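Local coordinates for 3-oxosteroid 1-dehydrogenase (PDB 7P18), which probably introduces the 1,2 double bond into ring A of 3-oxosteroids, using bound FAD to take up the hydrogen before passing it to an acceptor, at residues 20-28 with 97-105; 33-42 with 225-233. All coordinates share one frame; numbering follows the deposited sequence.

Contact 1 of 2, residues 20-28 with 97-105; sequences MLAAARAHD and MVEYINANM
In the Rossmann-type FAD-binding domain, Tyr100 of helix 84-104 enters helix 17-28 as a knob, its hole formed by Leu21, Ala24, Arg25 and Asp28. The short helical segments cross at 71°, their axes 11.8 Å apart. At the far end of the ring, Tyr100 OH donates to Asp28 OD2 (2.6 Å), reaching the oxygen from above the carboxylate plane; Asp28 OD1 forms a salt bridge with Arg223. A bend at chi2 (67°) lays Arg25 over one ring face, where CD makes a CH-pi contact 4.0 Å from the Tyr100 centroid. The guanidinium beyond it stands 77° to the ring and dips an edge toward it: NH1 comes to 3.4 Å from Tyr100 CD1, and CZ makes a cation-pi contact 4.8 Å from the ring centroid, while NE is hydrogen-bonded to Asn555 OD1. Helix 17-28 follows the Gly-rich turn of what looks like a GxGxxA dinucleotide-binding motif. A phenylalanine in place of Tyr100 would probably keep a ring beneath Arg25 but leave Asp28 OD2 without its hydroxyl donor. At the ring edge, Leu21 divides its methyls: CD1 meets Met97 CG, whereas CD2 lies 3.8 Å from Ile101 CG1 and also touches Met105 CE, which reaches on to Ala24 CB (3.8 Å).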
loop_
_atom_site.group_PDB
_atom_site.type_symbol
_atom_site.label_atom_id
_atom_site.label_comp_id
_atom_site.label_asym_id
_atom_site.label_seq_id
_atom_site.Cartn_x
_atom_site.Cartn_y
_atom_site.Cartn_z
ATOM N N MET A 20 15.708 0.359 -2.423
ATOM C CA MET A 20 16.507 1.533 -2.808
ATOM C C MET A 20 17.044 2.240 -1.549
ATOM O O MET A 20 18.221 2.715 -1.570
ATOM C CB MET A 20 15.681 2.461 -3.705
ATOM C CG MET A 20 15.379 1.833 -5.110
ATOM S SD MET A 20 14.853 3.107 -6.340
ATOM C CE MET A 20 13.150 3.344 -5.854
ATOM N N LEU A 21 16.236 2.310 -0.476
ATOM C CA LEU A 21 16.670 2.882 0.833
ATOM C C LEU A 21 17.856 2.070 1.361
ATOM O O LEU A 21 18.883 2.688 1.724
ATOM C CB LEU A 21 15.500 2.884 1.825
ATOM C CG LEU A 21 15.692 3.656 3.148
ATOM C CD1 LEU A 21 16.549 2.873 4.121
ATOM C CD2 LEU A 21 16.288 5.018 2.921
ATOM N N ALA A 22 17.746 0.744 1.388
ATOM C CA ALA A 22 18.818 -0.144 1.877
ATOM C C ALA A 22 20.082 0.127 1.051
ATOM O O ALA A 22 21.184 0.206 1.642
ATOM C CB ALA A 22 18.395 -1.588 1.852
ATOM N N ALA A 23 19.935 0.277 -0.264
ATOM C CA ALA A 23 21.057 0.526 -1.198
ATOM C C ALA A 23 21.751 1.851 -0.844
ATOM O O ALA A 23 23.017 1.871 -0.751
ATOM C CB ALA A 23 20.550 0.515 -2.631
ATOM N N ALA A 24 21.006 2.916 -0.648
ATOM C CA ALA A 24 21.567 4.248 -0.346
ATOM C C ALA A 24 22.283 4.177 1.008
ATOM O O ALA A 24 23.400 4.750 1.157
ATOM C CB ALA A 24 20.481 5.286 -0.334
ATOM N N ARG A 25 21.670 3.497 1.967
ATOM C CA ARG A 25 22.208 3.437 3.346
ATOM C C ARG A 25 23.500 2.621 3.325
ATOM O O ARG A 25 24.468 3.057 3.970
ATOM C CB ARG A 25 21.186 2.883 4.336
ATOM C CG ARG A 25 21.733 2.741 5.750
ATOM C CD ARG A 25 22.038 4.086 6.371
ATOM N NE ARG A 25 22.458 3.928 7.760
ATOM C CZ ARG A 25 22.791 4.919 8.576
ATOM N NH1 ARG A 25 22.741 6.190 8.189
ATOM N NH2 ARG A 25 23.161 4.620 9.806
ATOM N N ALA A 26 23.507 1.471 2.659
ATOM C CA ALA A 26 24.690 0.582 2.575
ATOM C C ALA A 26 25.829 1.380 1.926
ATOM O O ALA A 26 26.957 1.376 2.457
ATOM C CB ALA A 26 24.352 -0.660 1.819
ATOM N N HIS A 27 25.525 2.111 0.856
ATOM C CA HIS A 27 26.509 2.985 0.189
ATOM C C HIS A 27 27.067 3.992 1.200
ATOM O O HIS A 27 28.321 4.098 1.304
ATOM C CB HIS A 27 25.893 3.700 -1.001
ATOM C CG HIS A 27 26.864 4.597 -1.690
ATOM N ND1 HIS A 27 27.044 5.906 -1.311
ATOM C CD2 HIS A 27 27.682 4.374 -2.739
ATOM C CE1 HIS A 27 27.938 6.454 -2.112
ATOM N NE2 HIS A 27 28.314 5.539 -3.010
ATOM N N ASP A 28 26.201 4.683 1.941
ATOM C CA ASP A 28 26.626 5.776 2.859
ATOM C C ASP A 28 27.481 5.211 3.983
ATOM O O ASP A 28 28.224 6.008 4.544
ATOM C CB ASP A 28 25.455 6.588 3.386
ATOM C CG ASP A 28 24.859 7.518 2.358
ATOM O OD1 ASP A 28 25.491 7.690 1.287
ATOM O OD2 ASP A 28 23.791 8.048 2.604
ATOM N N MET A 97 15.486 6.100 10.509
ATOM C CA MET A 97 15.424 5.912 9.028
ATOM C C MET A 97 14.839 7.184 8.399
ATOM O O MET A 97 15.450 7.677 7.463
ATOM C CB MET A 97 14.638 4.650 8.664
ATOM C CG MET A 97 14.414 4.457 7.137
ATOM S SD MET A 97 13.003 5.390 6.550
ATOM C CE MET A 97 11.622 4.582 7.346
ATOM N N VAL A 98 13.766 7.768 8.931
ATOM C CA VAL A 98 13.203 9.009 8.338
ATOM C C VAL A 98 14.157 10.186 8.552
ATOM O O VAL A 98 14.315 11.015 7.616
ATOM C CB VAL A 98 11.784 9.283 8.831
ATOM C CG1 VAL A 98 11.275 10.671 8.483
ATOM C CG2 VAL A 98 10.865 8.213 8.246
ATOM N N GLU A 99 14.779 10.309 9.728
ATOM C CA GLU A 99 15.748 11.424 9.929
ATOM C C GLU A 99 16.902 11.288 8.943
ATOM O O GLU A 99 17.385 12.330 8.473
ATOM C CB GLU A 99 16.305 11.448 11.355
ATOM C CG GLU A 99 15.322 12.000 12.346
ATOM C CD GLU A 99 15.910 12.151 13.752
ATOM O OE1 GLU A 99 17.112 12.443 13.873
ATOM O OE2 GLU A 99 15.150 12.034 14.684
ATOM N N TYR A 100 17.322 10.062 8.655
ATOM C CA TYR A 100 18.398 9.744 7.708
ATOM C C TYR A 100 17.991 10.217 6.314
ATOM O O TYR A 100 18.813 10.893 5.661
ATOM C CB TYR A 100 18.745 8.251 7.693
ATOM C CG TYR A 100 19.541 7.817 6.484
ATOM C CD1 TYR A 100 20.839 8.236 6.274
ATOM C CD2 TYR A 100 18.958 7.020 5.505
ATOM C CE1 TYR A 100 21.546 7.890 5.124
ATOM C CE2 TYR A 100 19.645 6.657 4.364
ATOM C CZ TYR A 100 20.950 7.069 4.172
ATOM O OH TYR A 100 21.603 6.668 3.029
ATOM N N ILE A 101 16.788 9.866 5.865
ATOM C CA ILE A 101 16.278 10.370 4.560
ATOM C C ILE A 101 16.361 11.903 4.565
ATOM O O ILE A 101 16.935 12.478 3.616
ATOM C CB ILE A 101 14.851 9.887 4.269
ATOM C CG1 ILE A 101 14.813 8.381 4.005
ATOM C CG2 ILE A 101 14.301 10.696 3.108
ATOM C CD1 ILE A 101 13.430 7.807 3.759
ATOM N N ASN A 102 15.765 12.551 5.568
ATOM C CA ASN A 102 15.578 14.018 5.567
ATOM C C ASN A 102 16.943 14.739 5.556
ATOM O O ASN A 102 17.036 15.765 4.876
ATOM C CB ASN A 102 14.713 14.483 6.721
ATOM C CG ASN A 102 13.258 14.178 6.532
ATOM O OD1 ASN A 102 12.849 13.753 5.445
ATOM N ND2 ASN A 102 12.504 14.294 7.621
ATOM N N ALA A 103 17.957 14.192 6.216
ATOM C CA ALA A 103 19.282 14.849 6.356
ATOM C C ALA A 103 20.138 14.545 5.113
ATOM O O ALA A 103 21.033 15.320 4.841
ATOM C CB ALA A 103 19.971 14.414 7.628
ATOM N N ASN A 104 19.883 13.463 4.368
ATOM C CA ASN A 104 20.861 12.995 3.353
ATOM C C ASN A 104 20.254 12.912 1.940
ATOM O O ASN A 104 20.957 12.379 1.072
ATOM C CB ASN A 104 21.470 11.675 3.807
ATOM C CG ASN A 104 22.232 11.852 5.097
ATOM O OD1 ASN A 104 23.349 12.338 5.061
ATOM N ND2 ASN A 104 21.639 11.499 6.231
ATOM N N MET A 105 19.045 13.434 1.727
ATOM C CA MET A 105 18.325 13.297 0.432
ATOM C C MET A 105 17.519 14.552 0.157
ATOM O O MET A 105 17.139 15.258 1.124
ATOM C CB MET A 105 17.402 12.073 0.450
ATOM C CG MET A 105 18.149 10.756 0.726
ATOM S SD MET A 105 17.037 9.310 0.512
ATOM C CE MET A 105 18.103 7.977 1.013
#

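Contact 2 of 2, residues 33-42 with 225-233. With FAD (flavin-adenine dinucleotide), chain C.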
loop_
_atom_site.group_PDB
_atom_site.type_symbol
_atom_site.label_atom_id
_atom_site.label_comp_id
_atom_site.label_asym_id
_atom_site.label_seq_id
_atom_site.Cartn_x
_atom_site.Cartn_y
_atom_site.Cartn_z
ATOM N N VAL A 33 27.534 -1.255 -3.763
ATOM C CA VAL A 33 26.137 -1.744 -3.934
ATOM C C VAL A 33 25.809 -1.899 -5.423
ATOM O O VAL A 33 26.158 -0.995 -6.202
ATOM C CB VAL A 33 25.143 -0.815 -3.221
ATOM C CG1 VAL A 33 23.728 -1.348 -3.297
ATOM C CG2 VAL A 33 25.532 -0.625 -1.759
ATOM N N LEU A 34 25.106 -2.981 -5.758
ATOM C CA LEU A 34 24.339 -3.101 -7.026
ATOM C C LEU A 34 22.863 -3.357 -6.706
ATOM O O LEU A 34 22.578 -4.224 -5.849
ATOM C CB LEU A 34 24.910 -4.263 -7.831
ATOM C CG LEU A 34 24.114 -4.658 -9.076
ATOM C CD1 LEU A 34 24.140 -3.574 -10.113
ATOM C CD2 LEU A 34 24.604 -5.984 -9.653
ATOM N N VAL A 35 21.968 -2.665 -7.410
ATOM C CA VAL A 35 20.504 -2.969 -7.397
ATOM C C VAL A 35 20.121 -3.648 -8.719
ATOM O O VAL A 35 20.490 -3.101 -9.768
ATOM C CB VAL A 35 19.678 -1.707 -7.155
ATOM C CG1 VAL A 35 18.184 -2.044 -7.046
ATOM C CG2 VAL A 35 20.173 -0.976 -5.909
ATOM N N VAL A 36 19.433 -4.781 -8.666
ATOM C CA VAL A 36 18.866 -5.456 -9.876
ATOM C C VAL A 36 17.327 -5.410 -9.819
ATOM O O VAL A 36 16.759 -5.785 -8.755
ATOM C CB VAL A 36 19.400 -6.889 -10.052
ATOM C CG1 VAL A 36 20.918 -6.899 -10.249
ATOM C CG2 VAL A 36 18.992 -7.835 -8.952
ATOM N N GLU A 37 16.698 -5.003 -10.931
ATOM C CA GLU A 37 15.225 -4.859 -11.103
ATOM C C GLU A 37 14.765 -5.737 -12.287
ATOM O O GLU A 37 15.383 -5.626 -13.374
ATOM C CB GLU A 37 14.866 -3.382 -11.301
ATOM C CG GLU A 37 13.428 -3.147 -11.790
ATOM C CD GLU A 37 12.336 -3.711 -10.924
ATOM O OE1 GLU A 37 12.476 -3.594 -9.665
ATOM O OE2 GLU A 37 11.343 -4.255 -11.493
ATOM N N LYS A 38 13.774 -6.597 -12.046
ATOM C CA LYS A 38 13.176 -7.557 -13.011
ATOM C C LYS A 38 12.607 -6.776 -14.200
ATOM O O LYS A 38 12.873 -7.199 -15.329
ATOM C CB LYS A 38 12.122 -8.422 -12.318
ATOM C CG LYS A 38 11.147 -9.237 -13.176
ATOM C CD LYS A 38 10.314 -10.058 -12.205
ATOM C CE LYS A 38 9.176 -10.817 -12.802
ATOM N NZ LYS A 38 8.619 -11.768 -11.833
ATOM N N SER A 39 11.917 -5.662 -13.949
ATOM C CA SER A 39 11.026 -5.015 -14.943
ATOM C C SER A 39 11.789 -3.900 -15.649
ATOM O O SER A 39 12.963 -3.647 -15.326
ATOM C CB SER A 39 9.734 -4.536 -14.321
ATOM O OG SER A 39 9.887 -3.253 -13.759
ATOM N N ASP A 40 11.099 -3.232 -16.568
ATOM C CA ASP A 40 11.612 -2.111 -17.395
ATOM C C ASP A 40 11.526 -0.812 -16.601
ATOM O O ASP A 40 12.005 0.199 -17.116
ATOM C CB ASP A 40 10.806 -1.988 -18.704
ATOM C CG ASP A 40 9.310 -1.833 -18.499
ATOM O OD1 ASP A 40 8.707 -2.628 -17.728
ATOM O OD2 ASP A 40 8.745 -0.910 -19.081
ATOM N N LYS A 41 10.944 -0.829 -15.385
ATOM C CA LYS A 41 10.753 0.404 -14.569
ATOM C C LYS A 41 11.290 0.158 -13.144
ATOM O O LYS A 41 11.225 -0.986 -12.700
ATOM C CB LYS A 41 9.282 0.802 -14.477
ATOM C CG LYS A 41 8.527 0.988 -15.794
ATOM C CD LYS A 41 8.974 2.212 -16.581
ATOM C CE LYS A 41 8.307 2.335 -17.944
ATOM N NZ LYS A 41 8.917 3.450 -18.718
ATOM N N TYR A 42 11.782 1.196 -12.465
ATOM C CA TYR A 42 12.153 1.129 -11.020
ATOM C C TYR A 42 10.959 1.601 -10.175
ATOM O O TYR A 42 10.123 2.394 -10.671
ATOM C CB TYR A 42 13.415 1.925 -10.694
ATOM C CG TYR A 42 13.390 3.382 -11.063
ATOM C CD1 TYR A 42 12.820 4.316 -10.217
ATOM C CD2 TYR A 42 13.939 3.835 -12.259
ATOM C CE1 TYR A 42 12.786 5.654 -10.547
ATOM C CE2 TYR A 42 13.908 5.179 -12.596
ATOM C CZ TYR A 42 13.331 6.087 -11.737
ATOM O OH TYR A 42 13.297 7.408 -12.024
ATOM N N VAL A 225 25.094 4.699 -7.497
ATOM C CA VAL A 225 24.835 3.272 -7.218
ATOM C C VAL A 225 24.165 2.717 -8.459
ATOM O O VAL A 225 23.125 3.250 -8.861
ATOM C CB VAL A 225 23.943 3.094 -5.977
ATOM C CG1 VAL A 225 23.461 1.668 -5.841
ATOM C CG2 VAL A 225 24.652 3.563 -4.719
ATOM N N PRO A 226 24.742 1.675 -9.104
ATOM C CA PRO A 226 24.142 1.128 -10.318
ATOM C C PRO A 226 22.810 0.442 -10.011
ATOM O O PRO A 226 22.687 -0.228 -8.984
ATOM C CB PRO A 226 25.193 0.147 -10.851
ATOM C CG PRO A 226 26.032 -0.211 -9.620
ATOM C CD PRO A 226 26.020 1.039 -8.777
ATOM N N LEU A 227 21.864 0.608 -10.928
ATOM C CA LEU A 227 20.562 -0.076 -10.911
ATOM C C LEU A 227 20.338 -0.725 -12.282
ATOM O O LEU A 227 20.143 0.007 -13.234
ATOM C CB LEU A 227 19.491 0.962 -10.606
ATOM C CG LEU A 227 18.138 0.383 -10.177
ATOM C CD1 LEU A 227 17.315 1.410 -9.426
ATOM C CD2 LEU A 227 17.341 -0.134 -11.361
ATOM N N TRP A 228 20.370 -2.040 -12.357
ATOM C CA TRP A 228 20.183 -2.767 -13.638
ATOM C C TRP A 228 18.706 -3.103 -13.828
ATOM O O TRP A 228 18.194 -3.959 -13.093
ATOM C CB TRP A 228 21.052 -4.022 -13.708
ATOM C CG TRP A 228 22.524 -3.749 -13.719
ATOM C CD1 TRP A 228 23.149 -2.533 -13.760
ATOM C CD2 TRP A 228 23.566 -4.735 -13.683
ATOM N NE1 TRP A 228 24.509 -2.702 -13.695
ATOM C CE2 TRP A 228 24.795 -4.036 -13.653
ATOM C CE3 TRP A 228 23.584 -6.131 -13.610
ATOM C CZ2 TRP A 228 26.020 -4.698 -13.619
ATOM C CZ3 TRP A 228 24.791 -6.784 -13.557
ATOM C CH2 TRP A 228 25.991 -6.072 -13.551
ATOM N N LEU A 229 18.072 -2.477 -14.818
ATOM C CA LEU A 229 16.669 -2.779 -15.219
ATOM C C LEU A 229 16.665 -4.033 -16.099
ATOM O O LEU A 229 17.733 -4.416 -16.587
ATOM C CB LEU A 229 16.070 -1.573 -15.941
ATOM C CG LEU A 229 15.954 -0.302 -15.098
ATOM C CD1 LEU A 229 15.636 0.908 -15.943
ATOM C CD2 LEU A 229 14.867 -0.457 -14.039
ATOM N N ASN A 230 15.512 -4.673 -16.224
ATOM C CA ASN A 230 15.312 -5.827 -17.134
ATOM C C ASN A 230 16.275 -6.933 -16.727
ATOM O O ASN A 230 16.743 -7.659 -17.635
ATOM C CB ASN A 230 15.526 -5.380 -18.581
ATOM C CG ASN A 230 14.661 -4.204 -18.948
ATOM O OD1 ASN A 230 15.159 -3.131 -19.287
ATOM N ND2 ASN A 230 13.372 -4.401 -18.846
ATOM N N THR A 231 16.571 -7.046 -15.422
ATOM C CA THR A 231 17.604 -7.966 -14.882
ATOM C C THR A 231 17.013 -8.745 -13.718
ATOM O O THR A 231 17.322 -8.475 -12.560
ATOM C CB THR A 231 18.880 -7.202 -14.491
ATOM O OG1 THR A 231 19.365 -6.506 -15.638
ATOM C CG2 THR A 231 19.973 -8.115 -13.985
ATOM N N PRO A 232 16.131 -9.720 -13.990
ATOM C CA PRO A 232 15.509 -10.507 -12.937
ATOM C C PRO A 232 16.487 -11.439 -12.211
ATOM O O PRO A 232 17.256 -12.168 -12.855
ATOM C CB PRO A 232 14.458 -11.355 -13.665
ATOM C CG PRO A 232 14.955 -11.417 -15.099
ATOM C CD PRO A 232 15.650 -10.105 -15.332
ATOM N N PHE A 233 16.405 -11.432 -10.882
ATOM C CA PHE A 233 16.907 -12.530 -10.041
ATOM C C PHE A 233 16.284 -13.837 -10.501
ATOM O O PHE A 233 15.051 -13.889 -10.736
ATOM C CB PHE A 233 16.600 -12.233 -8.568
ATOM C CG PHE A 233 16.763 -13.416 -7.664
ATOM C CD1 PHE A 233 15.744 -14.335 -7.540
ATOM C CD2 PHE A 233 17.914 -13.573 -6.895
ATOM C CE1 PHE A 233 15.876 -15.413 -6.691
ATOM C CE2 PHE A 233 18.031 -14.648 -6.037
ATOM C CZ PHE A 233 17.024 -15.567 -5.947
HETATM P PA FAD C . 7.591 -3.381 -4.420
HETATM O O1A FAD C . 7.433 -1.942 -4.085
HETATM O O2A FAD C . 6.496 -3.900 -5.314
HETATM O O5B FAD C . 9.009 -3.553 -5.104
HETATM C C5B FAD C . 9.432 -4.881 -5.512
HETATM C C4B FAD C . 10.232 -4.747 -6.772
HETATM O O4B FAD C . 10.946 -5.991 -7.006
HETATM C C3B FAD C . 9.421 -4.467 -8.054
HETATM O O3B FAD C . 9.961 -3.364 -8.773
HETATM C C2B FAD C . 9.516 -5.783 -8.830
HETATM O O2B FAD C . 9.331 -5.616 -10.230
HETATM C C1B FAD C . 10.871 -6.318 -8.369
HETATM N N9A FAD C . 11.055 -7.759 -8.546
HETATM C C8A FAD C . 10.132 -8.762 -8.459
HETATM N N7A FAD C . 10.634 -9.950 -8.782
HETATM C C5A FAD C . 11.975 -9.701 -9.047
HETATM C C6A FAD C . 13.046 -10.537 -9.430
HETATM N N6A FAD C . 12.926 -11.845 -9.689
HETATM N N1A FAD C . 14.251 -9.955 -9.612
HETATM C C2A FAD C . 14.363 -8.641 -9.399
HETATM N N3A FAD C . 13.417 -7.742 -9.111
HETATM C C4A FAD C . 12.236 -8.357 -8.917
HETATM N N1 FAD C . 1.659 0.857 1.802
HETATM C C2 FAD C . 2.022 1.765 2.737
HETATM O O2 FAD C . 2.635 1.415 3.762
HETATM N N3 FAD C . 1.767 3.069 2.586
HETATM C C4 FAD C . 0.890 3.542 1.631
HETATM O O4 FAD C . 0.788 4.755 1.482
HETATM C C4X FAD C . 0.448 2.627 0.637
HETATM N N5 FAD C . -0.362 3.048 -0.320
HETATM C C5X FAD C . -0.704 2.150 -1.304
HETATM C C6 FAD C . -1.491 2.596 -2.392
HETATM C C7 FAD C . -1.753 1.778 -3.482
HETATM C C7M FAD C . -2.572 2.286 -4.651
HETATM C C8 FAD C . -1.176 0.496 -3.526
HETATM C C8M FAD C . -1.422 -0.413 -4.718
HETATM C C9 FAD C . -0.477 0.020 -2.434
HETATM C C9A FAD C . -0.177 0.840 -1.329
HETATM N N10 FAD C . 0.549 0.390 -0.215
HETATM C C10 FAD C . 0.913 1.275 0.792
HETATM C "C1'" FAD C . 1.168 -0.940 -0.211
HETATM C "C2'" FAD C . 2.636 -0.831 -0.677
HETATM O "O2'" FAD C . 2.766 -0.167 -1.934
HETATM C "C3'" FAD C . 3.343 -2.195 -0.751
HETATM O "O3'" FAD C . 2.966 -3.046 0.334
HETATM C "C4'" FAD C . 4.845 -2.018 -0.824
HETATM O "O4'" FAD C . 5.129 -1.142 -1.906
HETATM C "C5'" FAD C . 5.613 -3.312 -0.987
HETATM O "O5'" FAD C . 6.996 -2.939 -1.144
HETATM P P FAD C . 8.069 -4.023 -1.593
HETATM O O1P FAD C . 9.309 -3.240 -1.658
HETATM O O2P FAD C . 7.969 -5.272 -0.840
HETATM O O3P FAD C . 7.626 -4.359 -3.132
HETATM O O HOH W 1 13.884 -0.486 -19.195
#
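Val35 and Val36 run parallel to Leu227 and Trp228, in a ladder of Val35 N to Pro226 O (3.0 Å), Trp228 N to Val35 O (2.8 Å) and Glu37 N to Trp228 O (2.8 Å). Past the strands the pairing continues through turns, Thr231 N bonding Glu37 O and Asn230 N bonding Ser39 O, while a water bridges Asp40 O and Asn230 OD1. Leu34 CD1 sits over the five-membered ring of Trp228, 3.6 Å from its centroid and nearly on the normal. On the opposite sheet face, Val35 CG1 packs against Leu227 CG. Glu37, at the end of the second Rossmann strand, grips the adenosine ribose as acidic residues do in this fold: OE1 accepts from FAD O3B and OE2 from FAD O2B, both at 2.7 Å. Its bend at chi2 (57°) turns the carboxylate to the ribose; Ser39 N holds OE2 and Ser15 OG is hydrogen-bonded to OE1. Phe233 reads the adenine edge with its backbone, N donating to FAD N1A (2.9 Å) and O accepting from FAD N6A (3.1 Å). Strand 227-228 forms one edge of the five-stranded parallel sheet, with 33-36 between it and 10-13; helix 17-28 packs on Val33 and Val35, and strand 256-262 on Leu34 and Trp228.

How the contacts relate
Contacts 1 and 2, their centres about 19 Å apart, share the beta-alpha-beta crossover in which helix 17-28 leads from strand 10-13 to strand 33-36. One side of that helix receives helix 84-104 in contact 1; another rests on the sheet of contact 2, with Ala23 CB 3.6 Å from Val35 CG2 and Ala26 CB 3.8 Å from Val33 CG2. Contact 2 holds the adenosine end of FAD directly. Contact 1 stands back from the cofactor, the Leu21 side chain about 9 Å from it. Neither contact includes residues of the steroid pocket, which lies at the flavin end of the cofactor.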